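Local coordinates for extracellular sialidase/neuraminidase, putative (Aspergillus fumigatus, PDB 2XZI), which probably hydrolyses terminal sialic acid linkages, with KDN (deaminoneuraminic acid) as its preferred sugar, using a beta-propeller fold of the sialidase family, at residues I33-F38 with D67-Y72. Numbering follows the deposited sequence.
Sequences IGFHSF and DINLVY. With NA (sodium ion), chain E.
Within one four-stranded antiparallel blade of the sialidase beta-propeller, Phe35, in the loop leading into strand 37-45, and Phe38, near the start of that strand, meet Asn69 and Val71 of strand 68-74. Strand 51-58 runs between strands 37-45 and 68-74, and Phe35 packs beside Arg59 of the loop following it. The two backbones stay well apart, 8.7 Å from Phe35 CA to Ile68 CA, and the contact is made by side chains alone. Val71 fits its two methyls to two different rings. CG1 approaches the Phe35 ring obliquely, 3.7 Å from CZ, whereas CG2 sits at the edge of the Phe38 ring, 3.8 Å from CE1. The split follows from the valine's chi1 of -63°, which sets CG1 beside the backbone N and CG2 between N and the carbonyl carbon. Phe35 also reaches Asn69: the amide nitrogen ND2 lies near the ring plane, 3.8 Å from CE1, and the amide and ring planes stand almost perpendicular, 85° apart.

The other end of that amide belongs to the sodium site. Asn69 OD1 and Asp67 OD1 each bind the sodium ion at 2.4 Å, and the carbonyl oxygens of Gly96 and Gly98 and two waters complete its shell. One of these waters donates to Asp67 OD2 and accepts from Asn69 ND2, which helps to fix the rotation of the amide; the other donates to Ile68 O. In segment 33-38, His36 and Ser37 both face Arg58 in a classic beta bulge, where His36 ND1 and Ser37 OG share a 2.8 Å hydrogen bond.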
loop_
_atom_site.group_PDB
_atom_site.type_symbol
_atom_site.label_atom_id
_atom_site.label_comp_id
_atom_site.label_asym_id
_atom_site.label_seq_id
_atom_site.Cartn_x
_atom_site.Cartn_y
_atom_site.Cartn_z
ATOM N N ILE A 33 1.280 17.013 -17.140
ATOM C CA ILE A 33 1.111 15.568 -17.306
ATOM C C ILE A 33 -0.029 15.045 -16.429
ATOM O O ILE A 33 -0.001 15.219 -15.202
ATOM C CB ILE A 33 2.427 14.783 -17.024
ATOM C CG1 ILE A 33 3.517 15.093 -18.069
ATOM C CG2 ILE A 33 2.148 13.271 -16.893
ATOM C CD1 ILE A 33 3.191 14.644 -19.468
ATOM N N GLY A 34 -1.023 14.439 -17.069
ATOM C CA GLY A 34 -2.167 13.884 -16.361
ATOM C C GLY A 34 -2.206 12.376 -16.419
ATOM O O GLY A 34 -1.330 11.725 -17.023
ATOM N N PHE A 35 -3.235 11.818 -15.793
ATOM C CA PHE A 35 -3.328 10.372 -15.609
ATOM C C PHE A 35 -4.764 9.909 -15.729
ATOM O O PHE A 35 -5.684 10.468 -15.084
ATOM C CB PHE A 35 -2.732 9.954 -14.250
ATOM C CG PHE A 35 -1.312 10.388 -14.062
ATOM C CD1 PHE A 35 -0.268 9.605 -14.509
ATOM C CD2 PHE A 35 -1.018 11.606 -13.473
ATOM C CE1 PHE A 35 1.047 10.010 -14.352
ATOM C CE2 PHE A 35 0.301 12.041 -13.315
ATOM C CZ PHE A 35 1.340 11.252 -13.747
ATOM N N HIS A 36 -4.970 8.887 -16.554
ATOM C CA HIS A 36 -6.258 8.255 -16.674
ATOM C C HIS A 36 -6.726 7.774 -15.301
ATOM O O HIS A 36 -7.851 8.064 -14.874
ATOM C CB HIS A 36 -6.124 7.094 -17.661
ATOM C CG HIS A 36 -7.387 6.325 -17.853
ATOM N ND1 HIS A 36 -7.833 5.383 -16.952
ATOM C CD2 HIS A 36 -8.296 6.348 -18.857
ATOM C CE1 HIS A 36 -8.971 4.866 -17.385
ATOM N NE2 HIS A 36 -9.278 5.442 -18.535
ATOM N N SER A 37 -5.841 7.046 -14.621
ATOM C CA SER A 37 -6.156 6.364 -13.369
ATOM C C SER A 37 -5.058 6.484 -12.354
ATOM O O SER A 37 -3.879 6.657 -12.680
ATOM C CB SER A 37 -6.389 4.887 -13.646
ATOM O OG SER A 37 -7.634 4.678 -14.287
ATOM N N PHE A 38 -5.469 6.377 -11.103
ATOM C CA PHE A 38 -4.542 6.237 -9.995
ATOM C C PHE A 38 -4.890 4.955 -9.286
ATOM O O PHE A 38 -6.051 4.703 -9.005
ATOM C CB PHE A 38 -4.657 7.413 -9.051
ATOM C CG PHE A 38 -4.271 8.730 -9.685
ATOM C CD1 PHE A 38 -2.942 9.111 -9.741
ATOM C CD2 PHE A 38 -5.235 9.582 -10.215
ATOM C CE1 PHE A 38 -2.557 10.319 -10.304
ATOM C CE2 PHE A 38 -4.851 10.787 -10.809
ATOM C CZ PHE A 38 -3.517 11.160 -10.833
ATOM N N ASP A 67 3.024 2.950 -19.611
ATOM C CA ASP A 67 3.593 4.136 -18.996
ATOM C C ASP A 67 2.879 4.445 -17.674
ATOM O O ASP A 67 1.711 4.881 -17.654
ATOM C CB ASP A 67 3.488 5.317 -19.970
ATOM C CG ASP A 67 4.215 6.547 -19.486
ATOM O OD1 ASP A 67 4.963 6.480 -18.482
ATOM O OD2 ASP A 67 4.054 7.606 -20.130
ATOM N N ILE A 68 3.597 4.218 -16.574
ATOM C CA ILE A 68 3.067 4.417 -15.222
ATOM C C ILE A 68 4.143 5.118 -14.427
ATOM O O ILE A 68 5.292 4.672 -14.418
ATOM C CB ILE A 68 2.677 3.067 -14.565
ATOM C CG1 ILE A 68 1.570 2.363 -15.353
ATOM C CG2 ILE A 68 2.273 3.263 -13.101
ATOM C CD1 ILE A 68 1.288 0.928 -14.919
ATOM N N ASN A 69 3.773 6.232 -13.799
ATOM C CA ASN A 69 4.693 7.017 -12.975
ATOM C C ASN A 69 4.351 6.890 -11.507
ATOM O O ASN A 69 3.179 6.675 -11.156
ATOM C CB ASN A 69 4.710 8.504 -13.401
ATOM C CG ASN A 69 5.028 8.685 -14.853
ATOM O OD1 ASN A 69 5.619 7.812 -15.474
ATOM N ND2 ASN A 69 4.674 9.848 -15.406
ATOM N N LEU A 70 5.363 7.035 -10.656
ATOM C CA LEU A 70 5.121 7.007 -9.215
ATOM C C LEU A 70 4.909 8.424 -8.736
ATOM O O LEU A 70 5.838 9.235 -8.773
ATOM C CB LEU A 70 6.301 6.371 -8.473
ATOM C CG LEU A 70 5.988 5.671 -7.146
ATOM C CD1 LEU A 70 5.482 6.634 -6.061
ATOM C CD2 LEU A 70 5.026 4.540 -7.326
ATOM N N VAL A 71 3.685 8.702 -8.295
ATOM C CA VAL A 71 3.262 10.048 -7.903
ATOM C C VAL A 71 2.961 10.109 -6.409
ATOM O O VAL A 71 2.859 9.078 -5.747
ATOM C CB VAL A 71 2.055 10.549 -8.765
ATOM C CG1 VAL A 71 2.472 10.649 -10.243
ATOM C CG2 VAL A 71 0.798 9.675 -8.571
ATOM N N TYR A 72 2.840 11.320 -5.869
ATOM C CA TYR A 72 2.559 11.481 -4.462
ATOM C C TYR A 72 1.956 12.838 -4.133
ATOM O O TYR A 72 2.029 13.779 -4.944
ATOM C CB TYR A 72 3.818 11.239 -3.626
ATOM C CG TYR A 72 4.869 12.332 -3.638
ATOM C CD1 TYR A 72 5.693 12.528 -4.737
ATOM C CD2 TYR A 72 5.072 13.133 -2.519
ATOM C CE1 TYR A 72 6.682 13.504 -4.730
ATOM C CE2 TYR A 72 6.061 14.126 -2.508
ATOM C CZ TYR A 72 6.868 14.297 -3.609
ATOM O OH TYR A 72 7.856 15.269 -3.630
HETATM NA NA NA E . 6.867 7.610 -17.465
HETATM O O HOH W 1 5.479 9.497 -18.273
HETATM O O HOH W 2 7.075 5.614 -16.416
#